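Methylocystis parvus OBBP MbnE (Methylocystis parvus OBBP, PDB 5ICQ) probably binds the copper-chelating peptide methanobactin in the periplasm, as a family 5 extracellular solute-binding protein of the methanobactin transport machinery. Local coordinates at residues Arg486-Phe490 with Gln520-Leu526; Ala533-Ile538 with Ala556-Leu561; Phe53-Asp57 with Pro587-Pro591; Gly37-His41 with Arg191-Leu195. All coordinates share one frame; numbering follows the deposited sequence.

Contact 1: Arg486-Phe490 with Gln520-Leu526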
loop_
_atom_site.group_PDB
_atom_site.type_symbol
_atom_site.label_atom_id
_atom_site.label_comp_id
_atom_site.label_asym_id
_atom_site.label_seq_id
_atom_site.Cartn_x
_atom_site.Cartn_y
_atom_site.Cartn_z
ATOM N N ARG A 486 8.935 9.428 19.753
ATOM C CA ARG A 486 8.532 8.338 20.633
ATOM C C ARG A 486 8.155 7.092 19.845
ATOM O O ARG A 486 8.400 5.969 20.305
ATOM C CB ARG A 486 7.393 8.793 21.543
ATOM C CG ARG A 486 7.889 9.768 22.620
ATOM C CD ARG A 486 6.746 10.261 23.505
ATOM N NE ARG A 486 6.078 9.128 24.149
ATOM C CZ ARG A 486 5.035 9.239 24.966
ATOM N NH1 ARG A 486 4.542 10.439 25.253
ATOM N NH2 ARG A 486 4.488 8.149 25.497
ATOM N N ARG A 487 7.579 7.257 18.655
ATOM C CA ARG A 487 7.302 6.087 17.833
ATOM C C ARG A 487 8.601 5.408 17.408
ATOM O O ARG A 487 8.702 4.173 17.428
ATOM C CB ARG A 487 6.472 6.482 16.611
ATOM C CG ARG A 487 6.101 5.319 15.716
ATOM C CD ARG A 487 5.511 5.793 14.397
ATOM N NE ARG A 487 6.557 6.343 13.543
ATOM C CZ ARG A 487 6.490 7.518 12.927
ATOM N NH1 ARG A 487 5.406 8.276 13.047
ATOM N NH2 ARG A 487 7.505 7.926 12.177
ATOM N N GLN A 488 9.612 6.208 17.045
ATOM C CA GLN A 488 10.894 5.669 16.593
ATOM C C GLN A 488 11.614 4.908 17.697
ATOM O O GLN A 488 12.289 3.906 17.430
ATOM C CB GLN A 488 11.782 6.804 16.070
ATOM C CG GLN A 488 11.350 7.289 14.692
ATOM C CD GLN A 488 12.058 8.568 14.270
ATOM O OE1 GLN A 488 12.722 9.219 15.077
ATOM N NE2 GLN A 488 11.918 8.930 13.000
ATOM N N LYS A 489 11.512 5.385 18.935
ATOM C CA LYS A 489 12.162 4.757 20.072
ATOM C C LYS A 489 11.281 3.729 20.771
ATOM O O LYS A 489 11.729 3.127 21.755
ATOM C CB LYS A 489 12.599 5.830 21.074
ATOM C CG LYS A 489 13.578 6.834 20.473
ATOM C CD LYS A 489 14.054 7.862 21.498
ATOM C CE LYS A 489 15.243 8.666 20.963
ATOM N NZ LYS A 489 15.720 9.705 21.926
ATOM N N PHE A 490 10.054 3.515 20.281
ATOM C CA PHE A 490 9.082 2.615 20.912
ATOM C C PHE A 490 8.781 3.036 22.352
ATOM O O PHE A 490 8.599 2.199 23.244
ATOM C CB PHE A 490 9.556 1.154 20.845
ATOM C CG PHE A 490 9.967 0.715 19.448
ATOM C CD1 PHE A 490 9.080 0.801 18.383
ATOM C CD2 PHE A 490 11.247 0.219 19.211
ATOM C CE1 PHE A 490 9.452 0.393 17.087
ATOM C CE2 PHE A 490 11.634 -0.191 17.922
ATOM C CZ PHE A 490 10.739 -0.090 16.857
ATOM N N GLN A 520 14.774 -2.624 16.672
ATOM C CA GLN A 520 15.570 -1.750 15.820
ATOM C C GLN A 520 14.864 -0.397 15.749
ATOM O O GLN A 520 13.725 -0.317 15.280
ATOM C CB GLN A 520 15.709 -2.391 14.438
ATOM C CG GLN A 520 16.299 -1.539 13.339
ATOM C CD GLN A 520 16.126 -2.218 11.988
ATOM O OE1 GLN A 520 15.426 -1.714 11.108
ATOM N NE2 GLN A 520 16.739 -3.390 11.832
ATOM N N GLU A 521 15.525 0.656 16.231
ATOM C CA GLU A 521 14.900 1.976 16.251
ATOM C C GLU A 521 14.412 2.370 14.863
ATOM O O GLU A 521 15.051 2.068 13.851
ATOM C CB GLU A 521 15.881 3.026 16.781
ATOM C CG GLU A 521 16.194 2.855 18.250
ATOM C CD GLU A 521 16.497 4.169 18.954
ATOM O OE1 GLU A 521 16.893 5.146 18.280
ATOM O OE2 GLU A 521 16.322 4.219 20.192
ATOM N N SER A 522 13.237 3.005 14.829
ATOM C CA SER A 522 12.550 3.501 13.640
ATOM C C SER A 522 11.965 2.406 12.763
ATOM O O SER A 522 11.469 2.711 11.680
ATOM C CB SER A 522 13.459 4.387 12.774
ATOM O OG SER A 522 13.925 5.495 13.514
ATOM N N SER A 523 11.985 1.145 13.188
ATOM C CA SER A 523 11.425 0.138 12.300
ATOM C C SER A 523 9.900 0.184 12.347
ATOM O O SER A 523 9.294 0.784 13.238
ATOM C CB SER A 523 11.931 -1.262 12.665
ATOM O OG SER A 523 11.123 -1.857 13.661
ATOM N N PHE A 524 9.280 -0.480 11.369
ATOM C CA PHE A 524 7.827 -0.607 11.278
ATOM C C PHE A 524 7.248 -1.633 12.239
ATOM O O PHE A 524 6.021 -1.759 12.317
ATOM C CB PHE A 524 7.424 -0.983 9.851
ATOM C CG PHE A 524 7.779 0.065 8.838
ATOM C CD1 PHE A 524 7.957 1.381 9.223
ATOM C CD2 PHE A 524 7.939 -0.254 7.499
ATOM C CE1 PHE A 524 8.288 2.357 8.295
ATOM C CE2 PHE A 524 8.268 0.725 6.572
ATOM C CZ PHE A 524 8.439 2.023 6.975
ATOM N N ASN A 525 8.088 -2.358 12.966
ATOM C CA ASN A 525 7.611 -3.411 13.864
ATOM C C ASN A 525 7.238 -2.783 15.209
ATOM O O ASN A 525 7.937 -2.912 16.218
ATOM C CB ASN A 525 8.675 -4.498 14.008
ATOM C CG ASN A 525 8.146 -5.750 14.702
ATOM O OD1 ASN A 525 7.124 -5.708 15.389
ATOM N ND2 ASN A 525 8.857 -6.863 14.538
ATOM N N LEU A 526 6.100 -2.074 15.204
ATOM C CA LEU A 526 5.738 -1.267 16.370
ATOM C C LEU A 526 5.438 -2.126 17.593
ATOM O O LEU A 526 5.722 -1.715 18.723
ATOM C CB LEU A 526 4.532 -0.397 16.035
ATOM C CG LEU A 526 4.751 0.544 14.859
ATOM C CD1 LEU A 526 3.464 1.320 14.540
ATOM C CD2 LEU A 526 5.879 1.484 15.200
HETATM O O HOH W 1 9.532 3.018 14.831
HETATM O O HOH W 2 14.241 1.956 21.315
#
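Gln488 and Ser522 bring the C-terminal turn of helix 480-489 and the loop 520-526 together, their CA atoms 4.0 Å apart. The helix stops in a Schellman motif, with Phe490 at positive phi (58°), while Gln520-Ser523 form a type II beta turn. One direct hydrogen bond links the backbones: Ser522 N donates to Gln488 O at 2.9 Å, in the carbonyl plane on a lone pair and fairly straight (162° at the hydrogen). The same oxygen receives a CA-H...O contact from Glu521. Two waters complete the seam, one donating to Arg487 O and Ser523 O, the other to Lys489 O and, at a longer 3.3 Å, to Glu521 OE2.

Phe490 is the main apolar piece. With CG beside its own backbone N (chi1 -51°), the ring is directed at the loop. Gln520 O and Ser523 OG lie at its edge near the ring plane, the former 3.4 Å from CE2, and Leu526 CD2 approaches CE1 at 4.2 Å. Gln488 O sits 4.1 Å above the ring centre. Leu526 CD2 also meets Arg487 CG, and Ser522 OG rests 3.4 Å from Gln488 CG. Ser523 OG accepts from Asn525 N in an ST turn and bonds Thr517 O, while Arg329 makes a cation-pi contact with Phe490 and bonds Leu526 O.

The last-turn carbonyls of Arg487, Gln488 and Lys489 thus find loop or water donors, whereas Lys489 NZ and Glu521 OE2 are 5.8 Å apart, not in contact, so any electrostatic pull between them is probably weak.

Contact 2: Ala533-Ile538 with Ala556-Leu561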
loop_
_atom_site.group_PDB
_atom_site.type_symbol
_atom_site.label_atom_id
_atom_site.label_comp_id
_atom_site.label_asym_id
_atom_site.label_seq_id
_atom_site.Cartn_x
_atom_site.Cartn_y
_atom_site.Cartn_z
ATOM N N ALA A 533 7.726 -18.468 14.624
ATOM C CA ALA A 533 6.674 -18.885 13.699
ATOM C C ALA A 533 6.321 -17.775 12.716
ATOM O O ALA A 533 6.035 -18.042 11.541
ATOM C CB ALA A 533 5.435 -19.323 14.478
ATOM N N ILE A 534 6.324 -16.517 13.161
ATOM C CA ILE A 534 6.155 -15.422 12.204
ATOM C C ILE A 534 7.286 -15.434 11.187
ATOM O O ILE A 534 7.060 -15.347 9.971
ATOM C CB ILE A 534 6.089 -14.066 12.928
ATOM C CG1 ILE A 534 4.789 -13.942 13.720
ATOM C CG2 ILE A 534 6.215 -12.930 11.918
ATOM C CD1 ILE A 534 4.763 -12.652 14.558
ATOM N N ASP A 535 8.528 -15.503 11.680
ATOM C CA ASP A 535 9.681 -15.507 10.786
ATOM C C ASP A 535 9.612 -16.676 9.813
ATOM O O ASP A 535 9.957 -16.535 8.633
ATOM C CB ASP A 535 10.979 -15.587 11.600
ATOM C CG ASP A 535 11.236 -14.339 12.450
ATOM O OD1 ASP A 535 10.488 -13.350 12.328
ATOM O OD2 ASP A 535 12.199 -14.357 13.244
ATOM N N GLY A 536 9.189 -17.846 10.304
ATOM C CA GLY A 536 9.087 -19.011 9.437
ATOM C C GLY A 536 8.011 -18.870 8.373
ATOM O O GLY A 536 8.197 -19.299 7.233
ATOM N N MET A 537 6.867 -18.277 8.726
ATOM C CA MET A 537 5.843 -18.071 7.703
ATOM C C MET A 537 6.216 -16.975 6.715
ATOM O O MET A 537 5.835 -17.062 5.540
ATOM C CB MET A 537 4.472 -17.780 8.323
ATOM C CG MET A 537 3.915 -18.935 9.117
ATOM S SD MET A 537 3.761 -20.488 8.161
ATOM C CE MET A 537 3.219 -20.056 6.501
ATOM N N ILE A 538 6.946 -15.948 7.149
ATOM C CA ILE A 538 7.454 -14.975 6.186
ATOM C C ILE A 538 8.393 -15.663 5.200
ATOM O O ILE A 538 8.302 -15.462 3.984
ATOM C CB ILE A 538 8.143 -13.805 6.913
ATOM C CG1 ILE A 538 7.101 -12.974 7.667
ATOM C CG2 ILE A 538 8.902 -12.925 5.913
ATOM C CD1 ILE A 538 7.697 -11.904 8.558
ATOM N N ALA A 556 -1.827 -18.854 6.148
ATOM C CA ALA A 556 -1.220 -19.350 7.385
ATOM C C ALA A 556 -0.511 -18.228 8.135
ATOM O O ALA A 556 -0.573 -18.151 9.367
ATOM C CB ALA A 556 -0.243 -20.487 7.081
ATOM N N TYR A 557 0.192 -17.367 7.405
ATOM C CA TYR A 557 0.839 -16.202 8.004
ATOM C C TYR A 557 -0.177 -15.301 8.712
ATOM O O TYR A 557 0.050 -14.848 9.843
ATOM C CB TYR A 557 1.584 -15.461 6.891
ATOM C CG TYR A 557 2.196 -14.120 7.235
ATOM C CD1 TYR A 557 3.144 -13.997 8.238
ATOM C CD2 TYR A 557 1.865 -12.990 6.507
ATOM C CE1 TYR A 557 3.727 -12.760 8.521
ATOM C CE2 TYR A 557 2.451 -11.758 6.771
ATOM C CZ TYR A 557 3.376 -11.654 7.786
ATOM O OH TYR A 557 3.960 -10.423 8.071
ATOM N N ASP A 558 -1.313 -15.042 8.060
ATOM C CA ASP A 558 -2.392 -14.261 8.666
ATOM C C ASP A 558 -2.816 -14.868 10.001
ATOM O O ASP A 558 -2.947 -14.158 11.005
ATOM C CB ASP A 558 -3.580 -14.198 7.690
ATOM C CG ASP A 558 -4.620 -13.125 8.054
ATOM O OD1 ASP A 558 -4.236 -12.056 8.570
ATOM O OD2 ASP A 558 -5.836 -13.347 7.799
ATOM N N ARG A 559 -3.013 -16.193 10.030
ATOM C CA ARG A 559 -3.413 -16.860 11.271
ATOM C C ARG A 559 -2.391 -16.660 12.380
ATOM O O ARG A 559 -2.765 -16.474 13.543
ATOM C CB ARG A 559 -3.628 -18.360 11.039
ATOM C CG ARG A 559 -4.587 -18.642 9.884
ATOM C CD ARG A 559 -5.040 -20.099 9.812
ATOM N NE ARG A 559 -5.600 -20.337 8.483
ATOM C CZ ARG A 559 -6.894 -20.310 8.203
ATOM N NH1 ARG A 559 -7.755 -20.032 9.180
ATOM N NH2 ARG A 559 -7.314 -20.510 6.959
ATOM N N VAL A 560 -1.099 -16.734 12.050
ATOM C CA VAL A 560 -0.070 -16.563 13.080
ATOM C C VAL A 560 -0.065 -15.132 13.603
ATOM O O VAL A 560 0.009 -14.901 14.816
ATOM C CB VAL A 560 1.308 -16.973 12.529
ATOM C CG1 VAL A 560 2.410 -16.629 13.529
ATOM C CG2 VAL A 560 1.339 -18.483 12.206
ATOM N N LEU A 561 -0.145 -14.146 12.707
ATOM C CA LEU A 561 -0.198 -12.754 13.154
ATOM C C LEU A 561 -1.410 -12.507 14.038
ATOM O O LEU A 561 -1.300 -11.891 15.105
ATOM C CB LEU A 561 -0.238 -11.815 11.952
ATOM C CG LEU A 561 1.029 -11.683 11.109
ATOM C CD1 LEU A 561 0.781 -10.657 9.992
ATOM C CD2 LEU A 561 2.208 -11.253 11.992
#
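Met537 and Ile534 on one helix meet Ala556, Tyr557, Val560 and Leu561 on the other, and every contact is apolar. The Met537 chain bends at chi2 and chi3 (-57° and -38°), which swings CE back to within 3.5 Å of Ala556 CB, while its CB lies alongside Tyr557 CB. Val560 serves three neighbours: CG2 takes Met537 CG, and CG1 packs against Ile534 CG1 at 3.6 Å and more loosely on Ala533 CB. Ile534 CD1 goes on to Leu561 CD2 at 3.9 Å, these two side chains crossing at about a right angle.

Tyr557 lies along the flank. Ile538 CG1 comes obliquely to CE1 at 3.5 Å, and Ile534 CG2 stands at the ring edge. Leu561 CD1, one turn on in the same helix, lies 3.5 Å above one face, offset toward the rim, and the hydroxyl is held by a hydrogen bond with Gln509, which probably limits rotation of the ring.

Farther out, Trp513 of helix 508-513 touches Ile534, Tyr557 and Leu561, and Leu387 of helix 381-387 touches Met537 and Val560. The axes of segments 533-538 and 556-561 pass 9.4 Å apart, their N-to-C directions 163° apart. Helices 532-543 and 547-563, separated by a short connection, form an antiparallel helical hairpin with a buried hydrophobic seam.

Contact 3: Phe53-Asp57 with Pro587-Pro591; sequences FPYAD and PERSP
Tyr55 and Pro591 make the ring contact that centres this meeting of two loops. Pro591 CB lies over one face of the Tyr55 ring, 3.9 Å from its centroid and 15° off the normal, a CH-pi interaction in which the two side chains cross at about a right angle. Tyr55 CG, between backbone N and carbonyl carbon (chi1 57°), lays the ring face under Pro591, and the hydroxyl bonds Gln104 N.

A second flat group is covered likewise: Pro54 CB sits centrally over one face of the Arg589 guanidinium, 3.7 Å from CZ. The arginine chain is extended to NE, and its NH2 ends in a salt bridge with Asp105.

Among weaker contacts, Tyr55 CA makes a CA-H...O contact with Arg589 O at 3.3 Å, Pro587 CG touches Tyr55 O, and its CB meets Asp57 CB. A water donates to Asp57 OD2 and accepts from Glu588 N, while Asp57 OD1 accepts from Ala59 N.

With an alanine at Tyr55, Pro591 CB would probably lose its aromatic platform and Gln104 N its hydroxyl partner.

Proline-on-aromatic and proline-on-guanidinium packing joins a type I turn (Phe53-Ala56) to the loop before strand 606-607, bringing regions near the two chain ends together.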
loop_
_atom_site.group_PDB
_atom_site.type_symbol
_atom_site.label_atom_id
_atom_site.label_comp_id
_atom_site.label_asym_id
_atom_site.label_seq_id
_atom_site.Cartn_x
_atom_site.Cartn_y
_atom_site.Cartn_z
ATOM N N PHE A 53 -4.177 -4.300 -22.129
ATOM C CA PHE A 53 -4.564 -4.713 -20.783
ATOM C C PHE A 53 -6.090 -4.725 -20.681
ATOM O O PHE A 53 -6.751 -3.848 -21.238
ATOM C CB PHE A 53 -3.988 -3.763 -19.730
ATOM C CG PHE A 53 -2.510 -3.962 -19.447
ATOM C CD1 PHE A 53 -1.797 -5.007 -20.027
ATOM C CD2 PHE A 53 -1.853 -3.116 -18.565
ATOM C CE1 PHE A 53 -0.442 -5.193 -19.751
ATOM C CE2 PHE A 53 -0.491 -3.293 -18.281
ATOM C CZ PHE A 53 0.207 -4.329 -18.859
ATOM N N PRO A 54 -6.678 -5.686 -19.964
ATOM C CA PRO A 54 -8.145 -5.838 -20.017
ATOM C C PRO A 54 -8.922 -4.689 -19.387
ATOM O O PRO A 54 -10.117 -4.550 -19.683
ATOM C CB PRO A 54 -8.395 -7.161 -19.276
ATOM C CG PRO A 54 -7.176 -7.384 -18.457
ATOM C CD PRO A 54 -6.033 -6.783 -19.229
ATOM N N TYR A 55 -8.300 -3.853 -18.550
ATOM C CA TYR A 55 -8.968 -2.683 -17.994
ATOM C C TYR A 55 -8.672 -1.405 -18.775
ATOM O O TYR A 55 -8.962 -0.306 -18.290
ATOM C CB TYR A 55 -8.589 -2.488 -16.517
ATOM C CG TYR A 55 -7.100 -2.346 -16.253
ATOM C CD1 TYR A 55 -6.278 -3.466 -16.215
ATOM C CD2 TYR A 55 -6.524 -1.099 -16.023
ATOM C CE1 TYR A 55 -4.916 -3.352 -15.968
ATOM C CE2 TYR A 55 -5.161 -0.979 -15.770
ATOM C CZ TYR A 55 -4.371 -2.111 -15.751
ATOM O OH TYR A 55 -3.023 -2.019 -15.511
ATOM N N ALA A 56 -8.056 -1.515 -19.941
ATOM C CA ALA A 56 -7.941 -0.393 -20.854
ATOM C C ALA A 56 -8.968 -0.572 -21.961
ATOM O O ALA A 56 -9.327 -1.698 -22.310
ATOM C CB ALA A 56 -6.532 -0.297 -21.452
ATOM N N ASP A 57 -9.449 0.542 -22.501
ATOM C CA ASP A 57 -10.362 0.481 -23.641
ATOM C C ASP A 57 -9.664 1.053 -24.866
ATOM O O ASP A 57 -9.455 2.272 -24.941
ATOM C CB ASP A 57 -11.658 1.245 -23.353
ATOM C CG ASP A 57 -12.729 0.999 -24.411
ATOM O OD1 ASP A 57 -12.380 0.682 -25.571
ATOM O OD2 ASP A 57 -13.922 1.128 -24.075
ATOM N N PRO A 587 -13.228 2.880 -18.723
ATOM C CA PRO A 587 -13.621 1.607 -19.340
ATOM C C PRO A 587 -14.659 0.881 -18.500
ATOM O O PRO A 587 -14.783 1.095 -17.293
ATOM C CB PRO A 587 -12.309 0.811 -19.409
ATOM C CG PRO A 587 -11.227 1.866 -19.399
ATOM C CD PRO A 587 -11.765 2.970 -18.527
ATOM N N GLU A 588 -15.415 0.003 -19.168
ATOM C CA GLU A 588 -16.438 -0.768 -18.470
ATOM C C GLU A 588 -15.827 -1.675 -17.418
ATOM O O GLU A 588 -16.461 -1.966 -16.400
ATOM C CB GLU A 588 -17.243 -1.600 -19.466
ATOM C CG GLU A 588 -17.850 -0.791 -20.589
ATOM C CD GLU A 588 -19.153 -1.380 -21.083
ATOM O OE1 GLU A 588 -19.772 -0.779 -21.987
ATOM O OE2 GLU A 588 -19.561 -2.440 -20.558
ATOM N N ARG A 589 -14.603 -2.124 -17.640
ATOM C CA ARG A 589 -13.947 -3.058 -16.736
ATOM C C ARG A 589 -12.815 -2.341 -16.006
ATOM O O ARG A 589 -11.886 -1.837 -16.643
ATOM C CB ARG A 589 -13.425 -4.265 -17.512
ATOM C CG ARG A 589 -12.589 -5.195 -16.682
ATOM C CD ARG A 589 -12.309 -6.478 -17.415
ATOM N NE ARG A 589 -11.387 -7.325 -16.654
ATOM C CZ ARG A 589 -11.018 -8.552 -16.996
ATOM N NH1 ARG A 589 -11.500 -9.104 -18.113
ATOM N NH2 ARG A 589 -10.166 -9.224 -16.224
ATOM N N SER A 590 -12.891 -2.314 -14.684
ATOM C CA SER A 590 -11.874 -1.709 -13.839
ATOM C C SER A 590 -10.866 -2.761 -13.382
ATOM O O SER A 590 -11.163 -3.961 -13.380
ATOM C CB SER A 590 -12.541 -1.037 -12.641
ATOM O OG SER A 590 -13.408 -0.006 -13.095
ATOM N N PRO A 591 -9.652 -2.352 -13.004
ATOM C CA PRO A 591 -8.629 -3.343 -12.637
ATOM C C PRO A 591 -9.000 -4.096 -11.370
ATOM O O PRO A 591 -9.552 -3.520 -10.429
ATOM C CB PRO A 591 -7.368 -2.494 -12.428
ATOM C CG PRO A 591 -7.860 -1.142 -12.146
ATOM C CD PRO A 591 -9.121 -0.980 -12.952
HETATM O O HOH W 3 -15.077 -0.210 -22.156
#

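Contact 4: Gly37-His41 with Arg191-Leu195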
loop_
_atom_site.group_PDB
_atom_site.type_symbol
_atom_site.label_atom_id
_atom_site.label_comp_id
_atom_site.label_asym_id
_atom_site.label_seq_id
_atom_site.Cartn_x
_atom_site.Cartn_y
_atom_site.Cartn_z
ATOM N N GLY A 37 6.441 -11.945 -20.228
ATOM C CA GLY A 37 5.649 -11.643 -19.058
ATOM C C GLY A 37 6.352 -12.219 -17.852
ATOM O O GLY A 37 7.049 -13.235 -17.956
ATOM N N LEU A 38 6.192 -11.576 -16.705
ATOM C CA LEU A 38 6.839 -12.019 -15.478
ATOM C C LEU A 38 5.846 -11.826 -14.342
ATOM O O LEU A 38 5.539 -10.682 -13.985
ATOM C CB LEU A 38 8.119 -11.227 -15.222
ATOM C CG LEU A 38 8.865 -11.563 -13.934
ATOM C CD1 LEU A 38 9.209 -13.031 -13.904
ATOM C CD2 LEU A 38 10.121 -10.706 -13.820
ATOM N N ALA A 39 5.333 -12.930 -13.793
ATOM C CA ALA A 39 4.482 -12.888 -12.609
ATOM C C ALA A 39 5.317 -13.210 -11.379
ATOM O O ALA A 39 6.207 -14.063 -11.432
ATOM C CB ALA A 39 3.325 -13.888 -12.712
ATOM N N MET A 40 5.017 -12.532 -10.262
ATOM C CA MET A 40 5.746 -12.822 -9.030
ATOM C C MET A 40 5.587 -14.287 -8.641
ATOM O O MET A 40 6.567 -14.951 -8.271
ATOM C CB MET A 40 5.269 -11.914 -7.891
ATOM C CG MET A 40 5.988 -12.179 -6.561
ATOM S SD MET A 40 7.799 -12.027 -6.733
ATOM C CE MET A 40 8.367 -12.999 -5.334
ATOM N N HIS A 41 4.355 -14.806 -8.725
ATOM C CA HIS A 41 4.045 -16.204 -8.454
ATOM C C HIS A 41 3.224 -16.771 -9.601
ATOM O O HIS A 41 2.308 -16.117 -10.106
ATOM C CB HIS A 41 3.270 -16.371 -7.132
ATOM C CG HIS A 41 3.913 -15.692 -5.969
ATOM N ND1 HIS A 41 4.984 -16.234 -5.288
ATOM C CD2 HIS A 41 3.640 -14.511 -5.365
ATOM C CE1 HIS A 41 5.341 -15.418 -4.314
ATOM N NE2 HIS A 41 4.547 -14.363 -4.340
ATOM N N ARG A 191 13.398 -14.022 -4.655
ATOM C CA ARG A 191 12.593 -14.227 -5.853
ATOM C C ARG A 191 11.872 -12.960 -6.308
ATOM O O ARG A 191 11.398 -12.911 -7.446
ATOM C CB ARG A 191 11.604 -15.365 -5.605
ATOM C CG ARG A 191 12.319 -16.698 -5.369
ATOM C CD ARG A 191 11.371 -17.877 -5.328
ATOM N NE ARG A 191 10.542 -17.974 -6.524
ATOM C CZ ARG A 191 10.960 -18.436 -7.700
ATOM N NH1 ARG A 191 12.218 -18.837 -7.864
ATOM N NH2 ARG A 191 10.119 -18.489 -8.720
ATOM N N GLU A 192 11.785 -11.944 -5.454
ATOM C CA GLU A 192 11.176 -10.672 -5.818
ATOM C C GLU A 192 12.142 -9.757 -6.569
ATOM O O GLU A 192 11.698 -8.885 -7.326
ATOM C CB GLU A 192 10.676 -9.992 -4.544
ATOM C CG GLU A 192 9.654 -8.900 -4.730
ATOM C CD GLU A 192 9.318 -8.232 -3.411
ATOM O OE1 GLU A 192 9.375 -8.912 -2.360
ATOM O OE2 GLU A 192 9.003 -7.025 -3.423
ATOM N N LEU A 193 13.451 -9.967 -6.409
ATOM C CA LEU A 193 14.427 -9.024 -6.951
ATOM C C LEU A 193 14.328 -8.809 -8.463
ATOM O O LEU A 193 14.457 -7.649 -8.891
ATOM C CB LEU A 193 15.842 -9.462 -6.545
ATOM C CG LEU A 193 16.994 -8.537 -6.939
ATOM C CD1 LEU A 193 16.738 -7.150 -6.412
ATOM C CD2 LEU A 193 18.311 -9.078 -6.382
ATOM N N PRO A 194 14.100 -9.825 -9.310
ATOM C CA PRO A 194 13.969 -9.538 -10.750
ATOM C C PRO A 194 12.816 -8.612 -11.090
ATOM O O PRO A 194 12.940 -7.818 -12.034
ATOM C CB PRO A 194 13.766 -10.927 -11.369
ATOM C CG PRO A 194 14.425 -11.860 -10.411
ATOM C CD PRO A 194 14.120 -11.279 -9.057
ATOM N N LEU A 195 11.698 -8.692 -10.358
ATOM C CA LEU A 195 10.572 -7.802 -10.627
ATOM C C LEU A 195 10.853 -6.390 -10.126
ATOM O O LEU A 195 10.422 -5.414 -10.745
ATOM C CB LEU A 195 9.283 -8.339 -9.991
ATOM C CG LEU A 195 8.617 -9.552 -10.642
ATOM C CD1 LEU A 195 9.297 -10.856 -10.241
ATOM C CD2 LEU A 195 7.139 -9.586 -10.303
HETATM O O HOH W 4 7.631 -17.499 -7.716
#
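Leu38 and Met40, on and just after the short strand 38-39, face the start of helix 193-198, with the CA atoms of Met40 and Glu192 6.7 Å apart. This is strand-on-helix packing: strand 38-39 is paired antiparallel with strand 109-120 in a six-stranded sheet, and the helix start lies against it.

Leu195 enters between the two side chains with its branches divided. CD1 meets Leu38 CD2 at 3.7 Å, the two leucines crossing obliquely, whereas CD2 reaches Met40 N at 3.6 Å and Met40 CB at 3.8 Å. Replacing Leu195 by alanine would probably open a gap beside Leu38 and Met40 CB and leave Leu38 without its main apolar partner across the contact. Leu110 and Phe108 also touch Leu195.

Met40 starts with CG trans to the backbone N (chi1 179°) and turns at chi2, which sends its thioether over the backbone joining Arg191 to Glu192. SD lies 3.8 Å from Glu192 CA. Arg124 binds the backbone oxygens of Ala39, Met40 and Arg191, tying both segments from outside, and Arg191 NH1 bonds Pro122 O.

A water in the plane of the Arg191 guanidinium, at its edge, accepts from NH2 at 2.9 Å and lies near Met40 O, while the CE methyl of Met40 touches Glu192 N at 3.6 Å.

How the contacts relate
Contacts 2 and 4 are buried and almost wholly apolar across their segments, one between two helices and the other between a strand end and a helix start. Contacts 1 and 3 are only partly buried: contact 1 joins a helix end to a loop through a backbone bond, waters and a phenylalanine ring, contact 3 two loops through prolines on flat groups and a water. Contacts 1 and 2, about 7 Å apart at their nearest atoms, share helix 508-513, whose residues touch Phe524 and Tyr557. Contact 3 spans nearly the whole sequence and lies across the chain's centre from contact 1. Contacts 3 and 4 alternate along the chain, both starting from its N-terminal part.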